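Local coordinates for nucleoprotein (Rift valley fever virus, PDB 3OV9) that encapsidates the viral RNA genome in ring-forming oligomers, shields it from nucleases and presents it as the template for transcription and replication, at residues 57-65 with 119-127; 65-73 with 84-95. One frame throughout, in Å; residues are numbered along the deposited sequence.

Contact 1 of 2, residues 57-65 with 119-127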
loop_
_atom_site.group_PDB
_atom_site.type_symbol
_atom_site.label_atom_id
_atom_site.label_comp_id
_atom_site.label_asym_id
_atom_site.label_seq_id
_atom_site.Cartn_x
_atom_site.Cartn_y
_atom_site.Cartn_z
ATOM N N MET A 57 -33.411 1.150 -25.275
ATOM C CA MET A 57 -32.639 0.807 -24.087
ATOM C C MET A 57 -31.634 -0.319 -24.341
ATOM O O MET A 57 -30.557 -0.336 -23.746
ATOM C CB MET A 57 -33.566 0.480 -22.906
ATOM C CG MET A 57 -34.196 1.724 -22.280
ATOM S SD MET A 57 -35.200 1.421 -20.806
ATOM C CE MET A 57 -36.734 0.884 -21.550
ATOM N N ILE A 58 -31.984 -1.246 -25.232
ATOM C CA ILE A 58 -31.070 -2.323 -25.618
ATOM C C ILE A 58 -29.893 -1.772 -26.437
ATOM O O ILE A 58 -28.738 -2.116 -26.173
ATOM C CB ILE A 58 -31.805 -3.481 -26.350
ATOM C CG1 ILE A 58 -32.746 -4.199 -25.371
ATOM C CG2 ILE A 58 -30.804 -4.478 -26.951
ATOM C CD1 ILE A 58 -33.763 -5.123 -26.024
ATOM N N VAL A 59 -30.188 -0.905 -27.403
ATOM C CA VAL A 59 -29.137 -0.226 -28.179
ATOM C C VAL A 59 -28.222 0.566 -27.243
ATOM O O VAL A 59 -26.992 0.521 -27.369
ATOM C CB VAL A 59 -29.735 0.683 -29.287
ATOM C CG1 VAL A 59 -28.645 1.512 -29.981
ATOM C CG2 VAL A 59 -30.485 -0.151 -30.309
ATOM N N LEU A 60 -28.838 1.258 -26.287
ATOM C CA LEU A 60 -28.130 2.000 -25.252
ATOM C C LEU A 60 -27.214 1.097 -24.418
ATOM O O LEU A 60 -26.043 1.417 -24.205
ATOM C CB LEU A 60 -29.152 2.712 -24.360
ATOM C CG LEU A 60 -28.819 4.001 -23.617
ATOM C CD1 LEU A 60 -28.172 5.040 -24.525
ATOM C CD2 LEU A 60 -30.085 4.560 -22.981
ATOM N N ALA A 61 -27.750 -0.034 -23.960
ATOM C CA ALA A 61 -26.986 -1.002 -23.174
ATOM C C ALA A 61 -25.775 -1.545 -23.927
ATOM O O ALA A 61 -24.691 -1.682 -23.363
ATOM C CB ALA A 61 -27.888 -2.154 -22.731
ATOM N N LEU A 62 -25.970 -1.844 -25.208
ATOM C CA LEU A 62 -24.957 -2.521 -26.008
ATOM C C LEU A 62 -23.852 -1.595 -26.505
ATOM O O LEU A 62 -22.729 -2.041 -26.743
ATOM C CB LEU A 62 -25.617 -3.264 -27.181
ATOM C CG LEU A 62 -26.147 -4.689 -26.936
ATOM C CD1 LEU A 62 -26.913 -4.841 -25.621
ATOM C CD2 LEU A 62 -27.012 -5.147 -28.107
ATOM N N THR A 63 -24.164 -0.309 -26.644
ATOM C CA THR A 63 -23.204 0.641 -27.210
ATOM C C THR A 63 -22.620 1.626 -26.191
ATOM O O THR A 63 -21.537 2.173 -26.416
ATOM C CB THR A 63 -23.782 1.402 -28.435
ATOM O OG1 THR A 63 -24.849 2.262 -28.023
ATOM C CG2 THR A 63 -24.287 0.422 -29.505
ATOM N N ARG A 64 -23.320 1.843 -25.078
ATOM C CA ARG A 64 -22.842 2.772 -24.042
ATOM C C ARG A 64 -22.635 2.129 -22.671
ATOM O O ARG A 64 -21.838 2.615 -21.870
ATOM C CB ARG A 64 -23.766 3.990 -23.918
ATOM C CG ARG A 64 -23.831 4.896 -25.151
ATOM C CD ARG A 64 -22.458 5.428 -25.598
ATOM N NE ARG A 64 -21.728 6.144 -24.545
ATOM C CZ ARG A 64 -21.814 7.455 -24.311
ATOM N NH1 ARG A 64 -22.612 8.226 -25.038
ATOM N NH2 ARG A 64 -21.096 8.000 -23.336
ATOM N N GLY A 65 -23.355 1.045 -22.396
ATOM C CA GLY A 65 -23.186 0.325 -21.138
ATOM C C GLY A 65 -24.376 0.398 -20.199
ATOM O O GLY A 65 -25.511 0.623 -20.626
ATOM N N LEU A 119 -27.276 -7.574 -32.378
ATOM C CA LEU A 119 -25.812 -7.671 -32.379
ATOM C C LEU A 119 -25.215 -7.768 -33.785
ATOM O O LEU A 119 -24.093 -7.309 -34.021
ATOM C CB LEU A 119 -25.339 -8.846 -31.516
ATOM C CG LEU A 119 -25.567 -8.749 -30.003
ATOM C CD1 LEU A 119 -25.301 -10.075 -29.317
ATOM C CD2 LEU A 119 -24.708 -7.649 -29.381
ATOM N N VAL A 120 -25.973 -8.360 -34.709
ATOM C CA VAL A 120 -25.586 -8.441 -36.120
ATOM C C VAL A 120 -25.402 -7.039 -36.715
ATOM O O VAL A 120 -24.441 -6.789 -37.448
ATOM C CB VAL A 120 -26.617 -9.261 -36.942
ATOM C CG1 VAL A 120 -26.251 -9.283 -38.419
ATOM C CG2 VAL A 120 -26.714 -10.683 -36.394
ATOM N N VAL A 121 -26.311 -6.130 -36.376
ATOM C CA VAL A 121 -26.235 -4.741 -36.841
ATOM C C VAL A 121 -25.183 -3.953 -36.049
ATOM O O VAL A 121 -24.459 -3.129 -36.614
ATOM C CB VAL A 121 -27.618 -4.035 -36.762
ATOM C CG1 VAL A 121 -27.502 -2.531 -37.040
ATOM C CG2 VAL A 121 -28.610 -4.673 -37.728
ATOM N N LEU A 122 -25.091 -4.231 -34.750
ATOM C CA LEU A 122 -24.315 -3.398 -33.823
ATOM C C LEU A 122 -22.836 -3.766 -33.667
ATOM O O LEU A 122 -22.097 -3.071 -32.963
ATOM C CB LEU A 122 -24.998 -3.370 -32.448
ATOM C CG LEU A 122 -26.367 -2.690 -32.365
ATOM C CD1 LEU A 122 -27.078 -3.051 -31.067
ATOM C CD2 LEU A 122 -26.235 -1.188 -32.499
ATOM N N SER A 123 -22.419 -4.844 -34.335
ATOM C CA SER A 123 -21.072 -5.427 -34.241
ATOM C C SER A 123 -19.911 -4.436 -34.072
ATOM O O SER A 123 -19.102 -4.574 -33.154
ATOM C CB SER A 123 -20.812 -6.323 -35.460
ATOM O OG SER A 123 -19.506 -6.871 -35.437
ATOM N N GLU A 124 -19.841 -3.443 -34.951
ATOM C CA GLU A 124 -18.703 -2.521 -34.977
ATOM C C GLU A 124 -18.774 -1.388 -33.944
ATOM O O GLU A 124 -17.854 -0.570 -33.852
ATOM C CB GLU A 124 -18.489 -1.966 -36.391
ATOM C CG GLU A 124 -18.119 -3.029 -37.426
ATOM C CD GLU A 124 -16.966 -3.916 -36.981
ATOM O OE1 GLU A 124 -15.867 -3.387 -36.707
ATOM O OE2 GLU A 124 -17.161 -5.146 -36.902
ATOM N N TRP A 125 -19.851 -1.354 -33.162
ATOM C CA TRP A 125 -20.014 -0.333 -32.123
ATOM C C TRP A 125 -20.069 -0.902 -30.703
ATOM O O TRP A 125 -20.358 -0.180 -29.744
ATOM C CB TRP A 125 -21.231 0.549 -32.413
ATOM C CG TRP A 125 -21.139 1.245 -33.735
ATOM C CD1 TRP A 125 -20.298 2.272 -34.066
ATOM C CD2 TRP A 125 -21.908 0.964 -34.908
ATOM N NE1 TRP A 125 -20.499 2.647 -35.372
ATOM C CE2 TRP A 125 -21.483 1.860 -35.913
ATOM C CE3 TRP A 125 -22.919 0.039 -35.209
ATOM C CZ2 TRP A 125 -22.033 1.862 -37.199
ATOM C CZ3 TRP A 125 -23.466 0.043 -36.488
ATOM C CH2 TRP A 125 -23.019 0.947 -37.467
ATOM N N LEU A 126 -19.782 -2.196 -30.578
ATOM C CA LEU A 126 -19.690 -2.853 -29.279
ATOM C C LEU A 126 -18.300 -2.635 -28.671
ATOM O O LEU A 126 -17.353 -2.332 -29.405
ATOM C CB LEU A 126 -19.982 -4.353 -29.423
ATOM C CG LEU A 126 -21.300 -4.762 -30.086
ATOM C CD1 LEU A 126 -21.310 -6.264 -30.341
ATOM C CD2 LEU A 126 -22.511 -4.342 -29.256
ATOM N N PRO A 127 -18.170 -2.780 -27.331
ATOM C CA PRO A 127 -16.871 -2.616 -26.662
ATOM C C PRO A 127 -15.781 -3.499 -27.270
ATOM O O PRO A 127 -14.663 -3.030 -27.499
ATOM C CB PRO A 127 -17.168 -3.033 -25.221
ATOM C CG PRO A 127 -18.601 -2.701 -25.037
ATOM C CD PRO A 127 -19.249 -3.022 -26.354
HETATM O O HOH W 1 -19.415 0.225 -27.232
HETATM O O HOH W 2 -20.183 2.413 -29.354
#

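Contact 2 of 2, residues 65-73 with 84-95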
loop_
_atom_site.group_PDB
_atom_site.type_symbol
_atom_site.label_atom_id
_atom_site.label_comp_id
_atom_site.label_asym_id
_atom_site.label_seq_id
_atom_site.Cartn_x
_atom_site.Cartn_y
_atom_site.Cartn_z
ATOM N N GLY A 65 -23.355 1.045 -22.396
ATOM C CA GLY A 65 -23.186 0.325 -21.138
ATOM C C GLY A 65 -24.376 0.398 -20.199
ATOM O O GLY A 65 -25.511 0.623 -20.626
ATOM N N ASN A 66 -24.101 0.222 -18.909
ATOM C CA ASN A 66 -25.145 0.045 -17.903
ATOM C C ASN A 66 -25.216 1.181 -16.878
ATOM O O ASN A 66 -25.830 1.033 -15.818
ATOM C CB ASN A 66 -24.949 -1.306 -17.196
ATOM C CG ASN A 66 -26.212 -1.802 -16.501
ATOM O OD1 ASN A 66 -27.325 -1.598 -16.983
ATOM N ND2 ASN A 66 -26.035 -2.469 -15.364
ATOM N N LYS A 67 -24.599 2.318 -17.201
ATOM C CA LYS A 67 -24.595 3.475 -16.304
ATOM C C LYS A 67 -25.217 4.712 -16.966
ATOM O O LYS A 67 -24.498 5.550 -17.516
ATOM C CB LYS A 67 -23.175 3.776 -15.804
ATOM C CG LYS A 67 -22.557 2.666 -14.970
ATOM C CD LYS A 67 -21.222 3.100 -14.388
ATOM C CE LYS A 67 -20.670 2.071 -13.412
ATOM N NZ LYS A 67 -20.086 0.886 -14.101
ATOM N N PRO A 68 -26.560 4.832 -16.908
ATOM C CA PRO A 68 -27.286 5.895 -17.611
ATOM C C PRO A 68 -26.883 7.323 -17.222
ATOM O O PRO A 68 -26.857 8.202 -18.083
ATOM C CB PRO A 68 -28.746 5.630 -17.234
ATOM C CG PRO A 68 -28.789 4.186 -16.903
ATOM C CD PRO A 68 -27.489 3.914 -16.222
ATOM N N ARG A 69 -26.571 7.549 -15.948
ATOM C CA ARG A 69 -26.149 8.879 -15.500
ATOM C C ARG A 69 -24.755 9.237 -16.010
ATOM O O ARG A 69 -24.495 10.397 -16.356
ATOM C CB ARG A 69 -26.229 9.005 -13.973
ATOM C CG ARG A 69 -27.648 9.161 -13.428
ATOM C CD ARG A 69 -28.280 10.498 -13.817
ATOM N NE ARG A 69 -29.706 10.532 -13.495
ATOM C CZ ARG A 69 -30.554 11.478 -13.889
ATOM N NH1 ARG A 69 -30.137 12.497 -14.630
ATOM N NH2 ARG A 69 -31.830 11.403 -13.539
ATOM N N ARG A 70 -23.874 8.239 -16.069
ATOM C CA ARG A 70 -22.500 8.419 -16.542
ATOM C C ARG A 70 -22.444 8.698 -18.047
ATOM O O ARG A 70 -21.738 9.608 -18.485
ATOM C CB ARG A 70 -21.635 7.199 -16.191
ATOM C CG ARG A 70 -20.171 7.319 -16.620
ATOM C CD ARG A 70 -19.448 5.980 -16.575
ATOM N NE ARG A 70 -18.751 5.758 -15.310
ATOM C CZ ARG A 70 -18.081 4.648 -15.002
ATOM N NH1 ARG A 70 -18.018 3.637 -15.862
ATOM N NH2 ARG A 70 -17.478 4.543 -13.825
ATOM N N MET A 71 -23.191 7.919 -18.830
ATOM C CA MET A 71 -23.190 8.067 -20.291
ATOM C C MET A 71 -23.735 9.426 -20.742
ATOM O O MET A 71 -23.310 9.958 -21.769
ATOM C CB MET A 71 -23.939 6.910 -20.977
ATOM C CG MET A 71 -25.443 6.855 -20.712
ATOM S SD MET A 71 -26.267 5.429 -21.466
ATOM C CE MET A 71 -25.532 4.078 -20.549
ATOM N N MET A 72 -24.653 9.984 -19.952
ATOM C CA MET A 72 -25.254 11.293 -20.220
ATOM C C MET A 72 -24.238 12.434 -20.192
ATOM O O MET A 72 -24.455 13.474 -20.818
ATOM C CB MET A 72 -26.366 11.586 -19.213
ATOM C CG MET A 72 -27.728 11.029 -19.597
ATOM S SD MET A 72 -28.920 11.142 -18.243
ATOM C CE MET A 72 -29.226 12.904 -18.161
ATOM N N MET A 73 -23.139 12.231 -19.470
ATOM C CA MET A 73 -22.091 13.248 -19.323
ATOM C C MET A 73 -21.255 13.418 -20.594
ATOM O O MET A 73 -20.527 14.404 -20.733
ATOM C CB MET A 73 -21.178 12.925 -18.134
ATOM C CG MET A 73 -21.911 12.602 -16.836
ATOM S SD MET A 73 -20.829 12.438 -15.400
ATOM C CE MET A 73 -19.674 11.173 -15.924
ATOM N N GLU A 84 -32.476 10.927 -20.277
ATOM C CA GLU A 84 -33.083 11.561 -19.102
ATOM C C GLU A 84 -34.553 11.161 -18.955
ATOM O O GLU A 84 -34.995 10.793 -17.863
ATOM C CB GLU A 84 -32.937 13.090 -19.172
ATOM C CG GLU A 84 -33.732 13.888 -18.117
ATOM C CD GLU A 84 -33.128 13.847 -16.714
ATOM O OE1 GLU A 84 -32.071 13.213 -16.512
ATOM O OE2 GLU A 84 -33.723 14.462 -15.803
ATOM N N ALA A 85 -35.294 11.226 -20.059
ATOM C CA ALA A 85 -36.705 10.848 -20.076
ATOM C C ALA A 85 -36.898 9.361 -19.776
ATOM O O ALA A 85 -37.833 8.988 -19.062
ATOM C CB ALA A 85 -37.340 11.216 -21.407
ATOM N N LEU A 86 -36.010 8.525 -20.310
ATOM C CA LEU A 86 -36.055 7.079 -20.059
ATOM C C LEU A 86 -35.803 6.740 -18.590
ATOM O O LEU A 86 -36.451 5.849 -18.037
ATOM C CB LEU A 86 -35.061 6.327 -20.954
ATOM C CG LEU A 86 -35.391 6.159 -22.441
ATOM C CD1 LEU A 86 -34.202 5.546 -23.172
ATOM C CD2 LEU A 86 -36.652 5.321 -22.667
ATOM N N ILE A 87 -34.866 7.452 -17.968
ATOM C CA ILE A 87 -34.563 7.259 -16.549
ATOM C C ILE A 87 -35.779 7.590 -15.685
ATOM O O ILE A 87 -36.138 6.815 -14.799
ATOM C CB ILE A 87 -33.342 8.095 -16.091
ATOM C CG1 ILE A 87 -32.063 7.591 -16.763
ATOM C CG2 ILE A 87 -33.192 8.053 -14.559
ATOM C CD1 ILE A 87 -30.895 8.560 -16.674
ATOM N N ASN A 88 -36.407 8.734 -15.953
ATOM C CA ASN A 88 -37.558 9.187 -15.169
ATOM C C ASN A 88 -38.788 8.302 -15.339
ATOM O O ASN A 88 -39.528 8.071 -14.379
ATOM C CB ASN A 88 -37.915 10.640 -15.506
ATOM C CG ASN A 88 -36.815 11.622 -15.131
ATOM O OD1 ASN A 88 -36.653 12.658 -15.780
ATOM N ND2 ASN A 88 -36.058 11.306 -14.084
ATOM N N LYS A 89 -38.992 7.807 -16.559
ATOM C CA LYS A 89 -40.164 7.000 -16.890
ATOM C C LYS A 89 -40.050 5.564 -16.377
ATOM O O LYS A 89 -41.031 5.002 -15.884
ATOM C CB LYS A 89 -40.404 7.006 -18.402
ATOM C CG LYS A 89 -41.726 6.398 -18.846
ATOM C CD LYS A 89 -41.920 6.574 -20.340
ATOM C CE LYS A 89 -43.182 5.890 -20.825
ATOM N NZ LYS A 89 -43.411 6.157 -22.271
ATOM N N TYR A 90 -38.856 4.986 -16.490
ATOM C CA TYR A 90 -38.638 3.576 -16.143
ATOM C C TYR A 90 -37.863 3.378 -14.838
ATOM O O TYR A 90 -37.559 2.240 -14.455
ATOM C CB TYR A 90 -37.960 2.840 -17.309
ATOM C CG TYR A 90 -38.827 2.756 -18.543
ATOM C CD1 TYR A 90 -39.744 1.720 -18.706
ATOM C CD2 TYR A 90 -38.744 3.726 -19.545
ATOM C CE1 TYR A 90 -40.551 1.644 -19.832
ATOM C CE2 TYR A 90 -39.547 3.661 -20.674
ATOM C CZ TYR A 90 -40.449 2.618 -20.814
ATOM O OH TYR A 90 -41.247 2.553 -21.931
ATOM N N LYS A 91 -37.562 4.490 -14.164
ATOM C CA LYS A 91 -36.838 4.511 -12.880
ATOM C C LYS A 91 -35.527 3.721 -12.924
ATOM O O LYS A 91 -35.206 2.959 -12.006
ATOM C CB LYS A 91 -37.745 4.055 -11.721
ATOM C CG LYS A 91 -39.122 4.736 -11.662
ATOM C CD LYS A 91 -39.049 6.271 -11.637
ATOM C CE LYS A 91 -38.811 6.824 -10.239
ATOM N NZ LYS A 91 -38.713 8.314 -10.245
ATOM N N LEU A 92 -34.768 3.930 -13.999
ATOM C CA LEU A 92 -33.553 3.165 -14.271
ATOM C C LEU A 92 -32.462 3.358 -13.224
ATOM O O LEU A 92 -32.223 4.474 -12.750
ATOM C CB LEU A 92 -33.009 3.494 -15.669
ATOM C CG LEU A 92 -33.874 3.147 -16.886
ATOM C CD1 LEU A 92 -33.261 3.734 -18.153
ATOM C CD2 LEU A 92 -34.067 1.641 -17.032
ATOM N N LYS A 93 -31.814 2.253 -12.869
ATOM C CA LYS A 93 -30.700 2.254 -11.927
ATOM C C LYS A 93 -29.446 1.672 -12.581
ATOM O O LYS A 93 -29.497 1.190 -13.719
ATOM C CB LYS A 93 -31.057 1.452 -10.667
ATOM C CG LYS A 93 -32.315 1.913 -9.926
ATOM C CD LYS A 93 -32.123 3.270 -9.248
ATOM C CE LYS A 93 -33.309 3.629 -8.359
ATOM N NZ LYS A 93 -34.581 3.791 -9.121
ATOM N N GLU A 94 -28.328 1.734 -11.857
ATOM C CA GLU A 94 -27.058 1.163 -12.306
ATOM C C GLU A 94 -26.755 -0.133 -11.556
ATOM O O GLU A 94 -27.356 -0.410 -10.515
ATOM C CB GLU A 94 -25.919 2.167 -12.101
ATOM C CG GLU A 94 -26.063 3.436 -12.920
ATOM C CD GLU A 94 -25.003 4.474 -12.610
ATOM O OE1 GLU A 94 -24.147 4.214 -11.738
ATOM O OE2 GLU A 94 -25.029 5.554 -13.239
ATOM N N GLY A 95 -25.820 -0.920 -12.090
ATOM C CA GLY A 95 -25.338 -2.138 -11.436
ATOM C C GLY A 95 -26.369 -3.226 -11.209
ATOM O O GLY A 95 -27.108 -3.592 -12.127
HETATM O O HOH W 3 -28.900 0.801 -16.300
HETATM O O HOH W 4 -28.068 -4.869 -14.274
HETATM O O HOH W 5 -23.022 -0.808 -13.863
HETATM O O HOH W 6 -27.855 5.954 -13.594
HETATM O O HOH W 7 -33.999 13.128 -13.511
#

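Contact 1 of 2, residues 57-65 with 119-127
Leu62, near the C-terminal end of helix 50-63, meets three leucines of segment 119-127. Its CD2 methyl does most of the touching. Leu62 CD2 lies 3.6 Å from Leu119 CD2 and equally close to CD1 of Leu122, one turn further on. Leu62 crosses both of these side chains at about a right angle, so branch ends meet rather than chains lying alongside. The two methyls of Leu122 are divided between neighbours. CD1 serves Leu62, while Leu122 CD2 turns to Thr63 CG2 at 3.9 Å and, more loosely, to Val59 CG1. Leu126 comes from the chain beyond the 3-10 turn. Leu126 CD2 sits 3.4 Å from Leu62 O and also touches Leu62 CB. Pro127 CD approaches the same carbonyl oxygen.

Thr63 keeps its polar branch in its own helix. With chi1 at 67°, Thr63 OG1 bonds Val59 O at 2.8 Å, from above the carbonyl plane. The backbone N of Thr63 reaches that oxygen from the opposite face. This places CG2 against Leu122. Two waters each lie within hydrogen-bonding distance of both Thr63 O and Trp125 O; the shortest distance, 2.6 Å, is from water 2 to Trp125 O.

His146 and Thr115 also touch Leu62. Trp24 and Val25 of a neighbouring subunit pack on Val59 and Leu122, respectively. Trp125 is probably important for dimerization, as in related proteins. No direct hydrogen bond crosses the contact. The two helix ends are therefore joined by leucine packing on the buried side and by shared waters at the carbonyls beside it, within a surface that also receives the next subunit of the ring.

Contact 2 of 2, residues 65-73 with 84-95
The Arg69 guanidinium has CD1 of Ile87 over one face, 3.9 Å above its plane and offset toward the rim. At its edge, in plane, lies water 7, which accepts from NH2 and Asn88 ND2 and donates to Glu84 OE2. Glu84 OE1 comes in obliquely. Glu84 OE1 forms a salt bridge with Arg69 NH1 at 2.8 Å, but the hydrogen bond is weak, at 129°, and the two planes stand 69° apart. A bend at chi2 (-68°) brings the Arg69 chain round to this site. Lys67 CD lies over the centre of one face of the Arg70 guanidinium, 3.5 Å above its plane.

Ile87 CD1 also touches Pro68 CB at 3.7 Å and Met72 SD at 3.6 Å. Glu94 has two conformers. In one, its carboxylate lies against the aliphatic part of Lys67, and water 6 links OE2 to Arg69 N. Asn66 OD1 bonds Ser105 N and, like Lys93 O, lies within hydrogen-bonding distance of water 3.

Lys67 probably binds RNA, as in related nucleoproteins. The short helix thus rests on an apolar centre with a hydrated salt bridge at one end, next to this lysine.

From the N terminus, the chain passes through helix 50-63, which carries the first segment of contact 1. Gly65 ends that segment and begins the first segment of contact 2. Short helix 68-71 and helix 77-90 follow, and contact 2 closes a small loop at residues 84-95. The chain then runs through helices 104-110 and 112-122 before contact 1 closes the larger loop at 119-127. Contact 2 therefore nests within contact 1. The two also touch directly: Leu60 packs on Met71, and Met57 packs on Leu86 and Leu92. Helix 50-63 thus joins helix 112-122 to the 68-95 region. The first segment of each contact falls wholly or largely in the part essential for oligomerization.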